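Local structure of 6-phosphogluconolactonase (Leishmania braziliensis, 3CSS) at residues E76-E81 with I107-A112; T180-V185 with L204-I209; H214-A219 with T254-P259. The protein probably hydrolyses 6-phosphogluconolactone to 6-phosphogluconate, the second step of the oxidative pentose phosphate pathway. All coordinates share one frame; numbering follows the deposited sequence. Where two conformers were deposited one is given.

Interaction 1. Residues E76-E81 with I107-A112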
ATOM      1  N   GLU A  76       4.661  -0.974  -6.514  1.00 23.99           N
ATOM      2  CA  GLU A  76       5.402  -2.075  -7.124  1.00 24.09           C
ATOM      3  C   GLU A  76       6.774  -1.645  -7.593  1.00 24.37           C
ATOM      4  O   GLU A  76       6.975  -0.528  -8.072  1.00 24.44           O
ATOM      5  CB  GLU A  76       4.582  -2.715  -8.253  1.00 23.68           C
ATOM      6  CG  GLU A  76       5.259  -3.865  -9.005  1.00 22.31           C
ATOM      7  CD  GLU A  76       5.592  -5.070  -8.120  1.00 24.24           C
ATOM      8  OE1 GLU A  76       6.331  -4.899  -7.126  1.00 24.46           O
ATOM      9  OE2 GLU A  76       5.155  -6.202  -8.458  1.00 24.70           O
ATOM     10  N   ARG A  77       7.712  -2.563  -7.431  1.00 24.20           N
ATOM     11  CA  ARG A  77       9.040  -2.446  -8.005  1.00 24.59           C
ATOM     12  C   ARG A  77       8.977  -2.823  -9.479  1.00 24.85           C
ATOM     13  O   ARG A  77       8.462  -3.902  -9.821  1.00 24.92           O
ATOM     14  CB  ARG A  77       9.990  -3.400  -7.275  1.00 25.12           C
ATOM     15  CG  ARG A  77      10.230  -3.075  -5.821  1.00 25.21           C
ATOM     16  CD  ARG A  77       9.172  -3.672  -4.885  1.00 26.16           C
ATOM     17  NE  ARG A  77       9.464  -3.424  -3.472  1.00 25.59           N
ATOM     18  CZ  ARG A  77      10.178  -4.209  -2.672  1.00 26.02           C
ATOM     19  NH1 ARG A  77      10.735  -5.321  -3.118  1.00 26.86           N
ATOM     20  NH2 ARG A  77      10.358  -3.859  -1.389  1.00 27.14           N
ATOM     21  N   LEU A  78       9.535  -1.989 -10.359  1.00 24.39           N
ATOM     22  CA  LEU A  78       9.437  -2.236 -11.806  1.00 24.84           C
ATOM     23  C   LEU A  78      10.471  -3.256 -12.260  1.00 25.57           C
ATOM     24  O   LEU A  78      11.432  -2.956 -12.990  1.00 25.85           O
ATOM     25  CB  LEU A  78       9.514  -0.935 -12.592  1.00 25.01           C
ATOM     26  CG  LEU A  78       8.370   0.027 -12.242  1.00 25.45           C
ATOM     27  CD1 LEU A  78       8.473   1.317 -13.038  1.00 26.01           C
ATOM     28  CD2 LEU A  78       7.001  -0.642 -12.434  1.00 27.72           C
ATOM     29  N   LEU A  79      10.247  -4.474 -11.776  1.00 26.87           N
ATOM     30  CA  LEU A  79      10.989  -5.666 -12.147  1.00 27.59           C
ATOM     31  C   LEU A  79       9.982  -6.646 -12.775  1.00 28.30           C
ATOM     32  O   LEU A  79       8.774  -6.433 -12.704  1.00 28.16           O
ATOM     33  CB  LEU A  79      11.637  -6.265 -10.890  1.00 27.48           C
ATOM     34  CG  LEU A  79      12.598  -5.344 -10.121  1.00 27.79           C
ATOM     35  CD1 LEU A  79      12.748  -5.777  -8.671  1.00 28.30           C
ATOM     36  CD2 LEU A  79      13.964  -5.258 -10.805  1.00 28.18           C
ATOM     37  N   SER A  80      10.469  -7.712 -13.396  1.00 29.33           N
ATOM     38  CA  SER A  80       9.573  -8.731 -13.949  1.00 29.98           C
ATOM     39  C   SER A  80       8.690  -9.337 -12.838  1.00 30.15           C
ATOM     40  O   SER A  80       9.075  -9.347 -11.667  1.00 30.28           O
ATOM     41  CB  SER A  80      10.362  -9.818 -14.713  1.00 30.69           C
ATOM     42  OG  SER A  80      10.994 -10.740 -13.836  1.00 31.53           O
ATOM     43  N   GLU A  81       7.498  -9.800 -13.209  1.00 30.93           N
ATOM     44  CA  GLU A  81       6.596 -10.505 -12.280  1.00 31.48           C
ATOM     45  C   GLU A  81       7.229 -11.752 -11.639  1.00 31.48           C
ATOM     46  O   GLU A  81       6.867 -12.121 -10.518  1.00 31.92           O
ATOM     47  CB  GLU A  81       5.294 -10.916 -12.988  1.00 31.49           C
ATOM     48  CG  GLU A  81       4.389  -9.749 -13.359  1.00 32.93           C
ATOM     49  CD  GLU A  81       3.000 -10.176 -13.818  1.00 34.32           C
ATOM     50  OE1 GLU A  81       2.032  -9.421 -13.554  1.00 34.46           O
ATOM     51  OE2 GLU A  81       2.873 -11.255 -14.441  1.00 34.58           O
ATOM     52  N   ILE A 107      -0.255  -5.211 -13.098  1.00 29.51           N
ATOM     53  CA  ILE A 107       0.547  -4.096 -13.596  1.00 29.39           C
ATOM     54  C   ILE A 107       1.397  -4.621 -14.750  1.00 29.80           C
ATOM     55  O   ILE A 107       2.071  -5.641 -14.612  1.00 30.26           O
ATOM     56  CB  ILE A 107       1.487  -3.513 -12.510  1.00 28.94           C
ATOM     57  CG1 ILE A 107       0.675  -2.962 -11.329  1.00 28.65           C
ATOM     58  CG2 ILE A 107       2.360  -2.403 -13.099  1.00 29.58           C
ATOM     59  CD1 ILE A 107       1.521  -2.526 -10.125  1.00 28.85           C
ATOM     60  N   ASP A 108       1.361  -3.915 -15.874  1.00 30.44           N
ATOM     61  CA  ASP A 108       2.197  -4.217 -17.030  1.00 30.42           C
ATOM     62  C   ASP A 108       3.517  -3.446 -16.916  1.00 30.40           C
ATOM     63  O   ASP A 108       3.541  -2.237 -17.105  1.00 30.12           O
ATOM     64  CB  ASP A 108       1.438  -3.838 -18.308  1.00 31.14           C
ATOM     65  CG  ASP A 108       2.166  -4.223 -19.566  1.00 31.53           C
ATOM     66  OD1 ASP A 108       3.269  -4.809 -19.485  1.00 32.85           O
ATOM     67  OD2 ASP A 108       1.614  -3.933 -20.650  1.00 32.72           O
ATOM     68  N   ARG A 109       4.611  -4.142 -16.604  1.00 30.40           N
ATOM     69  CA  ARG A 109       5.900  -3.475 -16.324  1.00 30.99           C
ATOM     70  C   ARG A 109       6.826  -3.338 -17.498  1.00 31.17           C
ATOM     71  O   ARG A 109       7.860  -2.690 -17.389  1.00 31.43           O
ATOM     72  CB  ARG A 109       6.717  -4.228 -15.263  1.00 31.69           C
ATOM     73  CG  ARG A 109       5.987  -4.573 -14.024  1.00 32.06           C
ATOM     74  CD  ARG A 109       5.508  -6.000 -14.050  1.00 31.25           C
ATOM     75  NE  ARG A 109       4.495  -6.186 -13.019  1.00 30.24           N
ATOM     76  CZ  ARG A 109       4.768  -6.387 -11.737  1.00 26.63           C
ATOM     77  NH1 ARG A 109       6.016  -6.441 -11.314  1.00 26.35           N
ATOM     78  NH2 ARG A 109       3.770  -6.518 -10.884  1.00 26.76           N
ATOM     79  N   ARG A 110       6.465  -3.955 -18.617  1.00 30.78           N
ATOM     80  CA  ARG A 110       7.325  -4.090 -19.803  0.50 31.47           C
ATOM     81  C   ARG A 110       7.972  -2.791 -20.260  1.00 31.13           C
ATOM     82  O   ARG A 110       9.133  -2.750 -20.647  1.00 32.03           O
ATOM     83  CB  ARG A 110       6.499  -4.619 -20.976  0.50 31.60           C
ATOM     84  CG  ARG A 110       6.520  -6.122 -21.172  0.50 33.01           C
ATOM     85  CD  ARG A 110       6.489  -6.404 -22.655  0.50 33.49           C
ATOM     86  NE  ARG A 110       7.387  -5.482 -23.343  0.50 33.83           N
ATOM     87  CZ  ARG A 110       8.659  -5.748 -23.610  0.50 34.41           C
ATOM     88  NH1 ARG A 110       9.171  -6.926 -23.280  0.50 34.84           N
ATOM     89  NH2 ARG A 110       9.412  -4.847 -24.220  0.50 35.07           N
ATOM     90  N   ALA A 111       7.181  -1.720 -20.272  1.00 31.42           N
ATOM     91  CA  ALA A 111       7.677  -0.420 -20.753  1.00 31.07           C
ATOM     92  C   ALA A 111       8.857   0.126 -19.926  1.00 30.86           C
ATOM     93  O   ALA A 111       9.620   0.962 -20.413  1.00 30.45           O
ATOM     94  CB  ALA A 111       6.542   0.604 -20.795  1.00 31.39           C
ATOM     95  N   ALA A 112       8.995  -0.349 -18.686  1.00 30.58           N
ATOM     96  CA  ALA A 112      10.034   0.115 -17.756  1.00 30.39           C
ATOM     97  C   ALA A 112      11.250  -0.805 -17.620  1.00 30.63           C
ATOM     98  O   ALA A 112      12.283  -0.373 -17.135  1.00 30.53           O
ATOM     99  CB  ALA A 112       9.418   0.344 -16.368  1.00 30.26           C
TER
HETATM  100  O   HOH W   1       1.324  -7.481 -12.006  1.00 32.75           O
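A buried salt bridge between Glu76 and Arg109 ties the C-terminal end of strand 69-77 to the loop that runs into the short helix 110-113. Arg109 brings both terminal nitrogens to a single oxygen: NH2 lies 2.8 Å from Glu76 OE2 and NH1 3.0 Å from the same atom. The carboxylate and guanidinium planes stand 75° apart, so this is not the flat, two-oxygen pairing. NH2 meets the anti lone pair of OE2, while NH1 reaches that oxygen from above the carboxylate plane. Glu76 gets there because its CG is anti to the backbone N (chi1 179°) and the chain then bends at chi2. The rest of the guanidinium edge is also used. NH1 donates to Leu79 O at 3.1 Å, and NE turns back on its own loop to Ile107 O at 3.0 Å. Glu81 CG packs over one guanidinium face, 3.6 Å from Arg109 NE, and water 1 joins Glu81 OE1 to Arg109 NH2 and Ile107 N. Apolar contacts flank the charges: Ile107 CD1 touches Glu76 CB at 3.6 Å, and Leu78 CD1 meets Ala112 CB at 3.6 Å. Leu78 itself is the centre of an inverse gamma turn where the strand ends. Glu76 is also held from helix 87-96, its OE1 and OE2 accepting from the backbone N of Asn87 and Phe88. With in-plane acceptors at NE, NH1 and NH2, the guanidinium is fixed in rotation, and the buried OE2, gripped by two Arg109 nitrogens and Phe88 N, is well satisfied.

Interaction 2. Residues T180-V185 with L204-I209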
ATOM      1  N   THR A 180       5.023  14.706  -3.835  1.00 17.59           N
ATOM      2  CA  THR A 180       4.245  15.929  -4.041  1.00 18.91           C
ATOM      3  C   THR A 180       3.273  15.816  -5.214  1.00 19.10           C
ATOM      4  O   THR A 180       2.735  16.835  -5.680  1.00 20.61           O
ATOM      5  CB  THR A 180       5.164  17.174  -4.232  1.00 19.19           C
ATOM      6  OG1 THR A 180       6.040  16.982  -5.372  1.00 22.23           O
ATOM      7  CG2 THR A 180       5.989  17.416  -2.980  1.00 17.50           C
ATOM      8  N   ASP A 181       2.987  14.592  -5.642  1.00 19.22           N
ATOM      9  CA  ASP A 181       2.097  14.389  -6.780  1.00 19.50           C
ATOM     10  C   ASP A 181       0.672  14.415  -6.298  1.00 20.78           C
ATOM     11  O   ASP A 181       0.216  13.466  -5.663  1.00 20.65           O
ATOM     12  CB  ASP A 181       2.400  13.070  -7.483  1.00 18.89           C
ATOM     13  CG  ASP A 181       1.635  12.905  -8.798  1.00 20.10           C
ATOM     14  OD1 ASP A 181       0.579  13.561  -8.988  1.00 20.56           O
ATOM     15  OD2 ASP A 181       2.099  12.108  -9.639  1.00 18.27           O
ATOM     16  N   GLU A 182      -0.026  15.516  -6.599  1.00 22.46           N
ATOM     17  CA  GLU A 182      -1.441  15.687  -6.264  0.75 23.90           C
ATOM     18  C   GLU A 182      -2.340  15.606  -7.497  1.00 23.36           C
ATOM     19  O   GLU A 182      -3.514  15.970  -7.433  1.00 24.25           O
ATOM     20  CB  GLU A 182      -1.665  17.052  -5.591  0.75 24.69           C
ATOM     21  CG  GLU A 182      -0.889  17.269  -4.296  0.75 28.46           C
ATOM     22  CD  GLU A 182      -1.263  16.283  -3.194  0.75 31.93           C
ATOM     23  OE1 GLU A 182      -2.312  15.598  -3.301  0.75 32.80           O
ATOM     24  OE2 GLU A 182      -0.506  16.208  -2.206  0.75 36.39           O
ATOM     25  N   GLU A 183      -1.796  15.123  -8.612  1.00 22.76           N
ATOM     26  CA  GLU A 183      -2.464  15.162  -9.919  1.00 22.45           C
ATOM     27  C   GLU A 183      -2.810  13.794 -10.513  1.00 21.41           C
ATOM     28  O   GLU A 183      -3.644  13.706 -11.420  1.00 22.09           O
ATOM     29  CB  GLU A 183      -1.567  15.899 -10.923  1.00 22.97           C
ATOM     30  CG  GLU A 183      -1.309  17.364 -10.595  1.00 25.28           C
ATOM     31  CD  GLU A 183      -0.406  18.050 -11.616  0.50 27.58           C
ATOM     32  OE1 GLU A 183       0.324  17.346 -12.355  0.50 29.24           O
ATOM     33  OE2 GLU A 183      -0.422  19.297 -11.675  0.50 28.65           O
ATOM     34  N   HIS A 184      -2.144  12.735 -10.069  1.00 18.96           N
ATOM     35  CA  HIS A 184      -2.329  11.411 -10.668  1.00 18.85           C
ATOM     36  C   HIS A 184      -2.884  10.398  -9.677  1.00 17.90           C
ATOM     37  O   HIS A 184      -2.736  10.547  -8.465  1.00 17.72           O
ATOM     38  CB  HIS A 184      -1.008  10.899 -11.252  1.00 18.67           C
ATOM     39  CG  HIS A 184      -0.382  11.832 -12.246  1.00 20.04           C
ATOM     40  ND1 HIS A 184       0.607  12.727 -11.904  1.00 19.66           N
ATOM     41  CD2 HIS A 184      -0.598  11.998 -13.573  1.00 21.02           C
ATOM     42  CE1 HIS A 184       0.984  13.398 -12.979  1.00 20.34           C
ATOM     43  NE2 HIS A 184       0.254  12.990 -14.004  1.00 20.15           N
ATOM     44  N   VAL A 185      -3.532   9.363 -10.209  1.00 17.46           N
ATOM     45  CA  VAL A 185      -3.928   8.191  -9.421  1.00 17.18           C
ATOM     46  C   VAL A 185      -2.708   7.309  -9.106  1.00 16.41           C
ATOM     47  O   VAL A 185      -2.564   6.818  -7.994  1.00 16.55           O
ATOM     48  CB  VAL A 185      -4.992   7.345 -10.179  1.00 17.49           C
ATOM     49  CG1 VAL A 185      -5.265   6.037  -9.497  1.00 16.14           C
ATOM     50  CG2 VAL A 185      -6.304   8.140 -10.352  1.00 18.62           C
ATOM     51  N   LEU A 204       0.348   3.977  -5.818  1.00 15.02           N
ATOM     52  CA  LEU A 204      -0.842   4.751  -5.554  1.00 15.35           C
ATOM     53  C   LEU A 204      -0.396   6.093  -4.972  1.00 15.27           C
ATOM     54  O   LEU A 204       0.587   6.167  -4.215  1.00 15.22           O
ATOM     55  CB  LEU A 204      -1.775   4.013  -4.602  1.00 16.31           C
ATOM     56  CG  LEU A 204      -2.398   2.710  -5.105  1.00 16.02           C
ATOM     57  CD1 LEU A 204      -3.306   2.088  -4.042  1.00 16.32           C
ATOM     58  CD2 LEU A 204      -3.119   2.907  -6.464  1.00 17.97           C
ATOM     59  N   SER A 205      -1.107   7.154  -5.349  1.00 15.02           N
ATOM     60  CA  SER A 205      -0.770   8.491  -4.900  1.00 15.18           C
ATOM     61  C   SER A 205      -1.309   8.758  -3.509  1.00 14.85           C
ATOM     62  O   SER A 205      -2.151   8.028  -3.011  1.00 15.31           O
ATOM     63  CB  SER A 205      -1.350   9.516  -5.878  1.00 14.93           C
ATOM     64  OG  SER A 205      -2.773   9.433  -5.873  1.00 15.81           O
ATOM     65  N   LYS A 206      -0.819   9.823  -2.882  1.00 15.42           N
ATOM     66  CA  LYS A 206      -1.362  10.274  -1.599  1.00 15.89           C
ATOM     67  C   LYS A 206      -2.881  10.397  -1.658  1.00 16.27           C
ATOM     68  O   LYS A 206      -3.579  10.011  -0.730  1.00 16.95           O
ATOM     69  CB  LYS A 206      -0.745  11.617  -1.197  1.00 17.02           C
ATOM     70  CG  LYS A 206       0.729  11.552  -0.910  1.00 16.54           C
ATOM     71  CD  LYS A 206       1.299  12.878  -0.388  1.00 19.65           C
ATOM     72  CE  LYS A 206       1.155  13.993  -1.377  1.00 20.73           C
ATOM     73  NZ  LYS A 206       1.698  15.287  -0.806  1.00 22.98           N
ATOM     74  N   THR A 207      -3.384  10.963  -2.754  1.00 16.76           N
ATOM     75  CA  THR A 207      -4.826  11.185  -2.949  1.00 17.46           C
ATOM     76  C   THR A 207      -5.635   9.903  -2.819  1.00 16.79           C
ATOM     77  O   THR A 207      -6.645   9.851  -2.114  1.00 16.54           O
ATOM     78  CB  THR A 207      -5.090  11.817  -4.329  1.00 18.46           C
ATOM     79  OG1 THR A 207      -4.264  12.975  -4.481  1.00 23.25           O
ATOM     80  CG2 THR A 207      -6.554  12.238  -4.448  1.00 20.80           C
ATOM     81  N   VAL A 208      -5.198   8.859  -3.511  1.00 16.11           N
ATOM     82  CA  VAL A 208      -5.919   7.579  -3.468  1.00 15.84           C
ATOM     83  C   VAL A 208      -5.954   7.085  -2.035  1.00 15.16           C
ATOM     84  O   VAL A 208      -6.989   6.675  -1.521  1.00 15.21           O
ATOM     85  CB  VAL A 208      -5.284   6.522  -4.379  1.00 16.06           C
ATOM     86  CG1 VAL A 208      -5.987   5.188  -4.222  1.00 18.60           C
ATOM     87  CG2 VAL A 208      -5.321   6.972  -5.836  1.00 16.66           C
ATOM     88  N   ILE A 209      -4.804   7.138  -1.373  1.00 14.87           N
ATOM     89  CA  ILE A 209      -4.723   6.676   0.017  1.00 14.50           C
ATOM     90  C   ILE A 209      -5.641   7.483   0.943  1.00 15.19           C
ATOM     91  O   ILE A 209      -6.315   6.919   1.817  1.00 15.18           O
ATOM     92  CB  ILE A 209      -3.241   6.666   0.492  1.00 14.49           C
ATOM     93  CG1 ILE A 209      -2.465   5.651  -0.340  1.00 14.76           C
ATOM     94  CG2 ILE A 209      -3.147   6.298   1.952  1.00 14.02           C
ATOM     95  CD1 ILE A 209      -0.957   5.756  -0.229  1.00 15.93           C
TER
HETATM   96  O   HOH W   2       1.280  11.125  -4.499  1.00 22.06           O
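The backbones of 180-185 and 204-209 close to 5.5 Å between the CA atoms of Val185 and Ser205, where a loop without regular structure passes the N-terminus of helix 206-211. Ser205 is the N-cap of that helix, its OG accepting a weak bond from Val208 N. The same hydroxyl donates across the contact to His184 O at 2.8 Å, in the carbonyl plane. With chi1 at 64°, OG sits between the backbone N and carbonyl carbon of Ser205, where it can serve the helix and the loop together. The next loop carbonyl, Val185 O, accepts from Ser205 N at 3.0 Å, and water 2 links Lys206 N to Asp181 O. The first turn of the helix is thus fastened to the loop by both serine polar groups and a solvent bridge. Beside them Val185 CG1 packs on Val208 CG2 at 3.8 Å, a small apolar patch that Pro154 and Val153 of strand 152-154 extend.

The loop keeps its shape through Asp181. Its OD1 accepts from Glu183 N, forming an Asx turn, and from His184 N; OD2 offers its syn lone pair to His184 ND1 at 2.8 Å and also bonds Ser187 OG. The imidazole therefore hangs from the aspartate by its edge, and Trp127 of helix 123-140 meets the ring. At the outer end Lys206, bent at chi3, bonds Ala179 O through NZ; its salt bridge to Glu182 is tentative, resting on one of two conformers of that glutamate, with a weak hydrogen bond of 2.8 Å from NZ to Glu182 OE2.

Interaction 3. Residues H214-A219 with T254-P259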
ATOM      1  N   HIS A 214     -10.491   2.574   4.616  1.00 13.93           N
ATOM      2  CA  HIS A 214      -9.678   2.098   5.740  1.00 14.10           C
ATOM      3  C   HIS A 214      -8.210   1.989   5.288  1.00 13.48           C
ATOM      4  O   HIS A 214      -7.908   1.455   4.197  1.00 13.92           O
ATOM      5  CB  HIS A 214     -10.168   0.737   6.228  1.00 14.43           C
ATOM      6  CG  HIS A 214     -11.645   0.672   6.472  1.00 17.28           C
ATOM      7  ND1 HIS A 214     -12.230   1.210   7.601  1.00 20.77           N
ATOM      8  CD2 HIS A 214     -12.650   0.137   5.739  1.00 20.00           C
ATOM      9  CE1 HIS A 214     -13.543   1.031   7.538  1.00 22.21           C
ATOM     10  NE2 HIS A 214     -13.822   0.364   6.429  1.00 21.17           N
ATOM     11  N   VAL A 215      -7.312   2.481   6.122  1.00 12.85           N
ATOM     12  CA  VAL A 215      -5.875   2.368   5.871  1.00 12.37           C
ATOM     13  C   VAL A 215      -5.287   1.624   7.066  1.00 12.65           C
ATOM     14  O   VAL A 215      -5.564   1.967   8.204  1.00 12.91           O
ATOM     15  CB  VAL A 215      -5.216   3.759   5.715  1.00 13.07           C
ATOM     16  CG1 VAL A 215      -3.721   3.633   5.554  1.00 13.84           C
ATOM     17  CG2 VAL A 215      -5.837   4.528   4.533  1.00 11.25           C
ATOM     18  N   VAL A 216      -4.502   0.591   6.792  1.00 12.53           N
ATOM     19  CA  VAL A 216      -3.912  -0.240   7.851  1.00 11.83           C
ATOM     20  C   VAL A 216      -2.398  -0.324   7.603  1.00 12.16           C
ATOM     21  O   VAL A 216      -1.943  -0.877   6.603  1.00 11.45           O
ATOM     22  CB  VAL A 216      -4.516  -1.659   7.883  1.00 11.83           C
ATOM     23  CG1 VAL A 216      -3.842  -2.530   9.006  1.00 12.93           C
ATOM     24  CG2 VAL A 216      -6.051  -1.589   8.025  1.00 14.12           C
ATOM     25  N   VAL A 217      -1.636   0.237   8.532  1.00 12.98           N
ATOM     26  CA  VAL A 217      -0.181   0.226   8.456  1.00 12.92           C
ATOM     27  C   VAL A 217       0.334  -0.870   9.370  1.00 13.19           C
ATOM     28  O   VAL A 217      -0.079  -0.962  10.538  1.00 13.63           O
ATOM     29  CB  VAL A 217       0.419   1.580   8.950  1.00 12.88           C
ATOM     30  CG1 VAL A 217       1.958   1.577   8.793  1.00 15.05           C
ATOM     31  CG2 VAL A 217      -0.242   2.816   8.254  1.00 13.07           C
ATOM     32  N   LEU A 218       1.239  -1.694   8.851  1.00 12.30           N
ATOM     33  CA  LEU A 218       1.983  -2.680   9.643  1.00 12.87           C
ATOM     34  C   LEU A 218       3.439  -2.266   9.654  1.00 12.94           C
ATOM     35  O   LEU A 218       4.056  -2.186   8.577  1.00 13.67           O
ATOM     36  CB  LEU A 218       1.883  -4.069   9.002  1.00 13.81           C
ATOM     37  CG  LEU A 218       0.535  -4.822   9.022  1.00 14.42           C
ATOM     38  CD1 LEU A 218      -0.390  -4.288   8.020  1.00 18.87           C
ATOM     39  CD2 LEU A 218       0.785  -6.305   8.728  1.00 17.35           C
ATOM     40  N   ALA A 219       4.009  -2.028  10.842  1.00 12.29           N
ATOM     41  CA  ALA A 219       5.414  -1.578  10.961  1.00 12.77           C
ATOM     42  C   ALA A 219       6.066  -2.128  12.215  1.00 13.16           C
ATOM     43  O   ALA A 219       5.498  -2.094  13.304  1.00 14.02           O
ATOM     44  CB  ALA A 219       5.502  -0.018  10.956  1.00 12.76           C
ATOM     45  N   THR A 254      -5.412   2.773  10.964  1.00 13.44           N
ATOM     46  CA  THR A 254      -4.941   1.884  12.022  1.00 12.89           C
ATOM     47  C   THR A 254      -3.444   1.630  11.865  1.00 13.04           C
ATOM     48  O   THR A 254      -3.006   1.293  10.774  1.00 13.74           O
ATOM     49  CB  THR A 254      -5.682   0.576  11.961  1.00 13.50           C
ATOM     50  OG1 THR A 254      -7.096   0.831  12.092  1.00 13.80           O
ATOM     51  CG2 THR A 254      -5.188  -0.414  13.031  1.00 13.88           C
ATOM     52  N   LEU A 255      -2.697   1.810  12.949  1.00 12.48           N
ATOM     53  CA  LEU A 255      -1.256   1.501  13.009  1.00 12.22           C
ATOM     54  C   LEU A 255      -1.069   0.235  13.861  1.00 12.15           C
ATOM     55  O   LEU A 255      -1.388   0.238  15.037  1.00 12.49           O
ATOM     56  CB  LEU A 255      -0.463   2.636  13.630  1.00 13.10           C
ATOM     57  CG  LEU A 255      -0.633   4.034  13.045  1.00 15.88           C
ATOM     58  CD1 LEU A 255       0.433   4.995  13.674  1.00 18.10           C
ATOM     59  CD2 LEU A 255      -0.543   4.041  11.544  1.00 18.28           C
ATOM     60  N   LEU A 256      -0.590  -0.837  13.227  1.00 11.43           N
ATOM     61  CA  LEU A 256      -0.226  -2.085  13.890  1.00 11.31           C
ATOM     62  C   LEU A 256       1.290  -2.133  14.002  1.00 11.96           C
ATOM     63  O   LEU A 256       1.977  -2.219  12.989  1.00 12.14           O
ATOM     64  CB  LEU A 256      -0.747  -3.289  13.066  1.00 11.61           C
ATOM     65  CG  LEU A 256      -2.264  -3.299  12.804  1.00 12.57           C
ATOM     66  CD1 LEU A 256      -2.671  -4.477  11.886  1.00 12.47           C
ATOM     67  CD2 LEU A 256      -3.077  -3.295  14.093  1.00 14.39           C
ATOM     68  N   LEU A 257       1.785  -2.033  15.235  1.00 12.57           N
ATOM     69  CA  LEU A 257       3.182  -1.754  15.496  1.00 13.56           C
ATOM     70  C   LEU A 257       3.736  -2.801  16.436  1.00 14.31           C
ATOM     71  O   LEU A 257       2.993  -3.355  17.236  1.00 16.37           O
ATOM     72  CB  LEU A 257       3.315  -0.390  16.166  1.00 13.06           C
ATOM     73  CG  LEU A 257       2.725   0.823  15.449  1.00 13.37           C
ATOM     74  CD1 LEU A 257       2.969   2.054  16.312  1.00 14.98           C
ATOM     75  CD2 LEU A 257       3.319   0.985  14.031  1.00 14.69           C
ATOM     76  N   ASP A 258       5.049  -3.029  16.382  1.00 14.72           N
ATOM     77  CA  ASP A 258       5.693  -3.878  17.369  1.00 15.21           C
ATOM     78  C   ASP A 258       6.257  -2.944  18.456  1.00 16.06           C
ATOM     79  O   ASP A 258       6.132  -1.715  18.338  1.00 14.59           O
ATOM     80  CB  ASP A 258       6.737  -4.789  16.703  1.00 15.10           C
ATOM     81  CG  ASP A 258       8.083  -4.138  16.524  1.00 16.01           C
ATOM     82  OD1 ASP A 258       9.070  -4.912  16.472  1.00 18.18           O
ATOM     83  OD2 ASP A 258       8.183  -2.892  16.439  1.00 15.09           O
ATOM     84  N   PRO A 259       6.837  -3.513  19.526  1.00 19.02           N
ATOM     85  CA  PRO A 259       7.190  -2.649  20.653  1.00 20.19           C
ATOM     86  C   PRO A 259       8.232  -1.565  20.312  1.00 21.05           C
ATOM     87  O   PRO A 259       8.102  -0.423  20.779  1.00 21.73           O
ATOM     88  CB  PRO A 259       7.687  -3.630  21.716  1.00 20.64           C
ATOM     89  CG  PRO A 259       7.055  -4.942  21.348  1.00 20.19           C
ATOM     90  CD  PRO A 259       7.005  -4.938  19.845  1.00 18.96           C
TER
HETATM   91  O   HOH W   3      -8.201   1.324   9.543  1.00 27.46           O
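Val217 lies between two hydrogen bonds to the neighbouring strand: its N donates to Thr254 O at 2.8 Å, and its O accepts from Leu256 N at 2.7 Å. Both are nearly straight. The ladder continues from Thr254 N to Val215 O at one end and from Ala219 N to Leu256 O at the other. Asp258 N still reaches Ala219 O, at a longer 3.2 Å, after strand 252-257 has ended. The two strands run parallel, inclined by 16°. On one face Val217 and Leu255 lie side by side, CG2 to CD2 at 3.5 Å, and farther along Leu257 CD2 reaches Ala219 CB at 3.9 Å. Leu255 and Leu257 both have CG anti to the carbonyl carbon, and their CD2 branches lean toward the partner strand. On the other face Leu256 CD1 meets Val216 CG1 at 3.7 Å and lies more loosely against Leu218 CG. Water 3 donates to Val215 O and sits 2.8 Å from Thr254 OG1, so that carbonyl has a second partner besides Thr254 N.

Outside this shell, helix 14-30 covers the face of Val216, Leu218 and Leu256 with Met17, Ala21 and Val24, while Phe163 touches Val217 and Ala219. Strands 158-162 and 7-10 flank the pair. Strands 214-219 and 252-257 belong to a beta-alpha-beta unit with helix 225-232, in the Rossmann-like parallel part of the sheet. Just beyond the ladder Asp258 OD2 accepts from Gly221 N and Ala261 N, tying together the loops that leave both strands. Backbone bonding sets the register here: the amides of Val217, Ala219 and Leu256, all in buried residues, are paired strand to strand, with apolar branches of both strands packed beside them on each face.

How the interactions relate
The three contacts follow one another along the chain in the order 1, 2, 3. Interactions 1 and 3 both reach the mixed eight-stranded sheet, from opposite sides of the chain's centre and with their own centres about 27 Å apart. Interaction 1 sits at the end of strand 69-77, an inner strand, and interaction 3 inside the parallel region. Interaction 2 lies about 19 Å from interaction 1 and 21 Å from interaction 3, centre to centre. Helix 206-211, which begins in interaction 2, leads directly to strand 214-219, and Ile209 O touches Val215 CG2 at 3.6 Å. Interactions 2 and 3 are thus linked directly, whereas interaction 1 touches neither and is related to interaction 3 through the shared sheet.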